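Local coordinates for hemolysin-like protein containing CBS domains (Oenococcus oeni, PDB 3OCO) that is of uncharacterised function, being the paired CBS-domain portion of a predicted membrane protein of the UPF0053 (hemolysin-like) family, which may bind flavin adenine dinucleotide, at residues 109-113 / 114-118; 70-73 / 74-77. All blocks are in the same frame, centred on the assembly; numbering follows the deposited sequence.

Interaction 1. Residues 109-113 / 114-118; sequences EEMSA and HRVPM
Val116 N donates to Met111 O at 2.9 Å, closing a Schellman motif at the C-terminal end of helix 104-113. The bond lies in the carbonyl plane, with an N-H...O angle of 154°. Arg115 is the C-prime residue. Its positive phi turns the chain out of the helix. Arg115 N makes the weaker inner bond of the motif, to Ser112 O at 3.1 Å.

His114 holds the turn before it by two hydrogen bonds to one acceptor. His114 N reaches Glu110 O at 3.0 Å, nearly in line with the carbonyl bond. His114 ND1 reaches the same Glu110 O at 3.1 Å, but from a position tilted from the carbonyl plane. The oxygen lies at the ring edge, close to the ring plane. The torsion allows this: CG of His114 stands beside its own backbone N (chi1 -75°), which folds the ring back along the helix. ND1 is the donor here, so it carries a proton.

The side chains of Glu110 and His114 run side by side and point the same way. Glu110 OE1 comes to 3.5 Å from His114 CE1, with the carboxylate and ring planes about 50° apart. The carboxylate would probably favour positive charge on the ring.

The apolar contact is slight: Met111 CB faces Val116 CG2 at 4.3 Å. Met111 is a selenomethionine. Its bend at chi3 lays the methyl against a backbone carbonyl, with Met111 CE 3.2 Å from Pro117 O, a close van der Waals contact.

Residues 114-118 link helix 104-113 to strand 119-122 in the second CBS domain. Glu110, Met111, His114 and Val116 all rest on Val96 of strand 96-99. Pro117 and Met118 reach across to strands 55-60 and 66-72.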
ATOM      1  N   GLU A 109       9.969  -3.549  13.407  1.00 48.14           N
ATOM      2  CA  GLU A 109      11.382  -3.863  13.235  1.00 57.80           C
ATOM      3  C   GLU A 109      11.615  -5.336  12.910  1.00 52.84           C
ATOM      4  O   GLU A 109      12.602  -5.694  12.270  1.00 56.48           O
ATOM      5  CB  GLU A 109      12.193  -3.465  14.472  1.00 66.04           C
ATOM      6  CG  GLU A 109      13.709  -3.534  14.256  1.00 72.00           C
ATOM      7  CD  GLU A 109      14.164  -2.768  13.009  1.00 77.37           C
ATOM      8  OE1 GLU A 109      14.961  -3.329  12.221  1.00 76.19           O
ATOM      9  OE2 GLU A 109      13.723  -1.609  12.816  1.00 79.42           O
ATOM     10  N   GLU A 110      10.712  -6.191  13.361  1.00 44.52           N
ATOM     11  CA  GLU A 110      10.794  -7.590  13.004  1.00 48.86           C
ATOM     12  C   GLU A 110      10.510  -7.725  11.507  1.00 49.55           C
ATOM     13  O   GLU A 110      11.266  -8.366  10.782  1.00 59.47           O
ATOM     14  CB  GLU A 110       9.803  -8.410  13.833  1.00 62.27           C
ATOM     15  CG  GLU A 110      10.350  -9.745  14.314  1.00 71.47           C
ATOM     16  CD  GLU A 110      11.585  -9.582  15.166  1.00 72.43           C
ATOM     17  OE1 GLU A 110      12.477 -10.457  15.106  1.00 75.38           O
ATOM     18  OE2 GLU A 110      11.663  -8.571  15.887  1.00 72.93           O
HETATM   19  N   MSE A 111       9.420  -7.109  11.052  1.00 36.28           N
HETATM   20  CA  MSE A 111       9.106  -7.040   9.633  1.00 38.87           C
HETATM   21  C   MSE A 111      10.248  -6.471   8.806  1.00 39.86           C
HETATM   22  O   MSE A 111      10.401  -6.807   7.640  1.00 45.57           O
HETATM   23  CB  MSE A 111       7.866  -6.178   9.399  1.00 40.51           C
HETATM   24  CG  MSE A 111       6.604  -6.794   9.940  1.00 36.74           C
HETATM   25 SE   MSE A 111       5.202  -5.476  10.125  0.63 42.59          SE
HETATM   26  CE  MSE A 111       4.524  -5.412   8.302  1.00 41.99           C
ATOM     27  N   SER A 112      11.043  -5.596   9.396  1.00 51.55           N
ATOM     28  CA  SER A 112      12.124  -4.991   8.637  1.00 63.56           C
ATOM     29  C   SER A 112      13.358  -5.890   8.605  1.00 58.69           C
ATOM     30  O   SER A 112      14.006  -6.036   7.567  1.00 57.34           O
ATOM     31  CB  SER A 112      12.470  -3.612   9.189  1.00 66.59           C
ATOM     32  OG  SER A 112      13.600  -3.090   8.519  1.00 72.86           O
ATOM     33  N   ALA A 113      13.682  -6.494   9.741  1.00 46.31           N
ATOM     34  CA  ALA A 113      14.878  -7.318   9.818  1.00 47.24           C
ATOM     35  C   ALA A 113      14.721  -8.530   8.910  1.00 53.75           C
ATOM     36  O   ALA A 113      15.690  -8.983   8.296  1.00 55.46           O
ATOM     37  CB  ALA A 113      15.162  -7.738  11.271  1.00 53.57           C
ATOM     38  N   HIS A 114      13.489  -9.032   8.821  1.00 61.21           N
ATOM     39  CA  HIS A 114      13.155 -10.223   8.038  1.00 58.57           C
ATOM     40  C   HIS A 114      12.743  -9.858   6.612  1.00 58.10           C
ATOM     41  O   HIS A 114      12.524 -10.737   5.775  1.00 60.42           O
ATOM     42  CB  HIS A 114      12.001 -10.983   8.696  1.00 62.45           C
ATOM     43  CG  HIS A 114      12.382 -11.747   9.926  1.00 69.17           C
ATOM     44  ND1 HIS A 114      12.532 -11.149  11.160  1.00 73.64           N
ATOM     45  CD2 HIS A 114      12.607 -13.069  10.123  1.00 74.04           C
ATOM     46  CE1 HIS A 114      12.849 -12.066  12.058  1.00 74.88           C
ATOM     47  NE2 HIS A 114      12.901 -13.239  11.453  1.00 74.82           N
ATOM     48  N   ARG A 115      12.613  -8.558   6.360  1.00 56.09           N
ATOM     49  CA  ARG A 115      12.236  -8.019   5.050  1.00 46.72           C
ATOM     50  C   ARG A 115      10.914  -8.570   4.542  1.00 46.17           C
ATOM     51  O   ARG A 115      10.822  -9.049   3.415  1.00 48.86           O
ATOM     52  CB  ARG A 115      13.347  -8.252   4.027  1.00 43.59           C
ATOM     53  CG  ARG A 115      14.668  -7.660   4.460  1.00 56.44           C
ATOM     54  CD  ARG A 115      15.788  -7.978   3.489  1.00 71.16           C
ATOM     55  NE  ARG A 115      17.029  -7.313   3.885  1.00 83.11           N
ATOM     56  CZ  ARG A 115      17.452  -6.151   3.394  1.00 90.75           C
ATOM     57  NH1 ARG A 115      16.743  -5.517   2.467  1.00 88.90           N
ATOM     58  NH2 ARG A 115      18.594  -5.629   3.826  1.00 93.42           N
ATOM     59  N   VAL A 116       9.890  -8.507   5.381  1.00 42.49           N
ATOM     60  CA  VAL A 116       8.559  -8.924   4.970  1.00 36.03           C
ATOM     61  C   VAL A 116       7.598  -7.758   5.183  1.00 38.21           C
ATOM     62  O   VAL A 116       7.828  -6.916   6.047  1.00 36.76           O
ATOM     63  CB  VAL A 116       8.080 -10.180   5.753  1.00 36.34           C
ATOM     64  CG1 VAL A 116       9.030 -11.343   5.523  1.00 45.05           C
ATOM     65  CG2 VAL A 116       7.967  -9.885   7.241  1.00 26.55           C
ATOM     66  N   PRO A 117       6.528  -7.685   4.381  1.00 38.28           N
ATOM     67  CA  PRO A 117       5.532  -6.638   4.607  1.00 38.83           C
ATOM     68  C   PRO A 117       4.351  -7.193   5.404  1.00 36.99           C
ATOM     69  O   PRO A 117       3.335  -6.527   5.601  1.00 26.12           O
ATOM     70  CB  PRO A 117       5.086  -6.274   3.185  1.00 38.90           C
ATOM     71  CG  PRO A 117       5.609  -7.406   2.279  1.00 41.86           C
ATOM     72  CD  PRO A 117       6.221  -8.453   3.167  1.00 38.37           C
HETATM   73  N   MSE A 118       4.483  -8.430   5.869  1.00 45.40           N
HETATM   74  CA  MSE A 118       3.413  -9.010   6.656  1.00 39.07           C
HETATM   75  C   MSE A 118       3.909  -9.720   7.899  1.00 41.32           C
HETATM   76  O   MSE A 118       4.806 -10.553   7.841  1.00 42.58           O
HETATM   77  CB  MSE A 118       2.541  -9.944   5.822  1.00 35.45           C
HETATM   78  CG  MSE A 118       1.443 -10.594   6.661  1.00 38.81           C
HETATM   79 SE   MSE A 118       0.026 -11.393   5.618  0.86 50.80          SE
HETATM   80  CE  MSE A 118       0.723 -13.186   5.354  1.00202.83           C
TER

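Interaction 2. Residues 70-73 / 74-77; sequences YAYN and YDIV
Tyr72 O takes the N-H of Ile76, with Ile76 N 3.1 Å from Tyr72 O in a nearly straight bond. Tyr72 is the N-cap residue where strand 66-72 passes into helix 73-83, a strand-to-helix junction of the first CBS domain. Its carbonyl starts the helical bonding. Asp75 N gives the same oxygen a weak, bent bond. Val77 N donates to Asn73 O at 2.9 Å, continuing the pattern by one residue.

Tyr74 N, in the first turn, is met by a side chain. Asn73 OD1 accepts from Tyr74 N at 2.7 Å, with the donor tilted 31° from the amide carbonyl plane. Asn73 has CG between its backbone N and carbonyl carbon (chi1 60°), which swings OD1 round to the next residue's N-H.

Asp75 is buried, and both carboxylate oxygens have partners. OD1 forms a salt bridge with Arg78 and OD2 one with Arg93. OD2 also accepts from a water, which in turn accepts from Tyr72 N. The two arginines would probably keep Asp75 ionised. The tyrosine hydroxyls are bonded across the dimer interface, Tyr72 OH to Gln52 NE2 of the second subunit and Tyr74 OH to Leu49 O of the second subunit.

Ile76 packs on helix 41-51, with CD1 also near Ala71 CB. Asp75 OD2 lies at the edge of the Tyr72 ring, whose plane is almost perpendicular to the carboxylate. Over one face of that ring sits Tyr74 CB, in a CH-pi contact 3.8 Å from the ring centroid and 3.6 Å from Tyr72 CE2.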
ATOM      1  N   TYR A  70       2.589 -15.146   2.237  1.00 32.90           N
ATOM      2  CA  TYR A  70       1.567 -14.317   1.595  1.00 23.01           C
ATOM      3  C   TYR A  70       1.692 -14.319   0.099  1.00 23.17           C
ATOM      4  O   TYR A  70       2.776 -14.589  -0.433  1.00 22.12           O
ATOM      5  CB  TYR A  70       1.577 -12.881   2.116  1.00 21.67           C
ATOM      6  CG  TYR A  70       2.648 -11.993   1.516  1.00 31.39           C
ATOM      7  CD1 TYR A  70       2.345 -11.070   0.507  1.00 31.90           C
ATOM      8  CD2 TYR A  70       3.956 -12.058   1.968  1.00 32.46           C
ATOM      9  CE1 TYR A  70       3.336 -10.247  -0.039  1.00 22.54           C
ATOM     10  CE2 TYR A  70       4.946 -11.246   1.438  1.00 35.34           C
ATOM     11  CZ  TYR A  70       4.635 -10.344   0.434  1.00 34.33           C
ATOM     12  OH  TYR A  70       5.645  -9.553  -0.071  1.00 42.12           O
ATOM     13  N   ALA A  71       0.567 -14.032  -0.569  1.00 21.46           N
ATOM     14  CA  ALA A  71       0.547 -13.785  -2.021  1.00 29.22           C
ATOM     15  C   ALA A  71       0.260 -12.309  -2.372  1.00 32.66           C
ATOM     16  O   ALA A  71      -0.678 -11.693  -1.858  1.00 28.21           O
ATOM     17  CB  ALA A  71      -0.443 -14.697  -2.710  1.00 24.48           C
ATOM     18  N   TYR A  72       1.079 -11.770  -3.265  1.00 32.21           N
ATOM     19  CA  TYR A  72       1.082 -10.354  -3.620  1.00 34.73           C
ATOM     20  C   TYR A  72       0.254 -10.107  -4.896  1.00 31.23           C
ATOM     21  O   TYR A  72       0.461 -10.779  -5.905  1.00 32.65           O
ATOM     22  CB  TYR A  72       2.551  -9.938  -3.790  1.00 35.07           C
ATOM     23  CG  TYR A  72       2.854  -8.482  -4.118  1.00 26.59           C
ATOM     24  CD1 TYR A  72       2.028  -7.443  -3.701  1.00 29.74           C
ATOM     25  CD2 TYR A  72       4.017  -8.158  -4.799  1.00 25.27           C
ATOM     26  CE1 TYR A  72       2.340  -6.099  -4.007  1.00 26.55           C
ATOM     27  CE2 TYR A  72       4.349  -6.849  -5.090  1.00 32.53           C
ATOM     28  CZ  TYR A  72       3.512  -5.822  -4.701  1.00 37.66           C
ATOM     29  OH  TYR A  72       3.875  -4.525  -5.018  1.00 45.94           O
ATOM     30  N   ASN A  73      -0.701  -9.176  -4.845  1.00 28.68           N
ATOM     31  CA  ASN A  73      -1.557  -8.902  -6.022  1.00 23.83           C
ATOM     32  C   ASN A  73      -0.788  -8.763  -7.345  1.00 27.38           C
ATOM     33  O   ASN A  73      -1.132  -9.414  -8.342  1.00 25.39           O
ATOM     34  CB  ASN A  73      -2.547  -7.734  -5.801  1.00 19.93           C
ATOM     35  CG  ASN A  73      -1.861  -6.373  -5.482  1.00 31.68           C
ATOM     36  OD1 ASN A  73      -0.635  -6.233  -5.471  1.00 23.05           O
ATOM     37  ND2 ASN A  73      -2.683  -5.370  -5.224  1.00 37.33           N
ATOM     38  N   TYR A  74       0.267  -7.947  -7.340  1.00 17.96           N
ATOM     39  CA  TYR A  74       1.164  -7.832  -8.500  1.00 27.42           C
ATOM     40  C   TYR A  74       1.588  -9.186  -9.065  1.00 35.02           C
ATOM     41  O   TYR A  74       1.573  -9.390 -10.289  1.00 32.53           O
ATOM     42  CB  TYR A  74       2.418  -7.046  -8.136  1.00 22.21           C
ATOM     43  CG  TYR A  74       3.438  -6.925  -9.253  1.00 29.94           C
ATOM     44  CD1 TYR A  74       3.237  -6.061 -10.321  1.00 23.61           C
ATOM     45  CD2 TYR A  74       4.621  -7.643  -9.212  1.00 36.34           C
ATOM     46  CE1 TYR A  74       4.182  -5.940 -11.324  1.00 32.61           C
ATOM     47  CE2 TYR A  74       5.569  -7.529 -10.205  1.00 40.19           C
ATOM     48  CZ  TYR A  74       5.348  -6.676 -11.263  1.00 43.07           C
ATOM     49  OH  TYR A  74       6.306  -6.565 -12.253  1.00 39.76           O
ATOM     50  N   ASP A  75       1.970 -10.098  -8.171  1.00 28.09           N
ATOM     51  CA  ASP A  75       2.478 -11.419  -8.561  1.00 23.39           C
ATOM     52  C   ASP A  75       1.391 -12.253  -9.208  1.00 21.34           C
ATOM     53  O   ASP A  75       1.632 -12.943 -10.200  1.00 23.89           O
ATOM     54  CB  ASP A  75       3.021 -12.171  -7.336  1.00 26.77           C
ATOM     55  CG  ASP A  75       4.379 -11.662  -6.879  1.00 32.33           C
ATOM     56  OD1 ASP A  75       5.134 -11.114  -7.715  1.00 35.23           O
ATOM     57  OD2 ASP A  75       4.696 -11.828  -5.678  1.00 41.64           O
ATOM     58  N   ILE A  76       0.201 -12.193  -8.618  1.00 19.34           N
ATOM     59  CA  ILE A  76      -1.004 -12.814  -9.159  1.00 12.72           C
ATOM     60  C   ILE A  76      -1.366 -12.296 -10.566  1.00 25.81           C
ATOM     61  O   ILE A  76      -1.528 -13.096 -11.513  1.00 25.83           O
ATOM     62  CB  ILE A  76      -2.207 -12.610  -8.190  1.00 25.63           C
ATOM     63  CG1 ILE A  76      -1.881 -13.206  -6.815  1.00 29.52           C
ATOM     64  CG2 ILE A  76      -3.475 -13.260  -8.728  1.00 25.11           C
ATOM     65  CD1 ILE A  76      -2.771 -12.715  -5.678  1.00 24.31           C
ATOM     66  N   VAL A  77      -1.509 -10.975 -10.738  1.00 18.42           N
ATOM     67  CA  VAL A  77      -1.967 -10.529 -12.051  1.00  9.37           C
ATOM     68  C   VAL A  77      -0.912 -10.782 -13.114  1.00 20.89           C
ATOM     69  O   VAL A  77      -1.243 -11.110 -14.252  1.00 32.05           O
ATOM     70  CB  VAL A  77      -2.535  -9.050 -12.105  1.00 26.02           C
ATOM     71  CG1 VAL A  77      -2.738  -8.477 -10.730  1.00 15.71           C
ATOM     72  CG2 VAL A  77      -1.684  -8.143 -12.999  1.00 22.60           C
TER
HETATM   73  O   HOH W   1       3.295 -13.311  -4.096  1.00 30.19           O

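How the interactions relate
The two interactions mark opposite ends of helices in different CBS domains. Interaction 1 ends helix 104-113, whereas interaction 2 begins helix 73-83. Interaction 1 is partly buried, with His114 and Arg115 exposed, and relies mostly on backbone capping bonds. Interaction 2 is buried; its carboxylate, Asp75, has arginine partners, and it has a water bridge and tyrosines that reach the second subunit. The centres of interactions 1 and 2 are about 18 Å apart, yet the two touch. Pro117 CG packs against Tyr70 OH at 3.2 Å, and Met118 CE against Tyr70 CB at 3.4 Å. Tyr70 of strand 66-72 thus joins the loop of interaction 1 to the first domain.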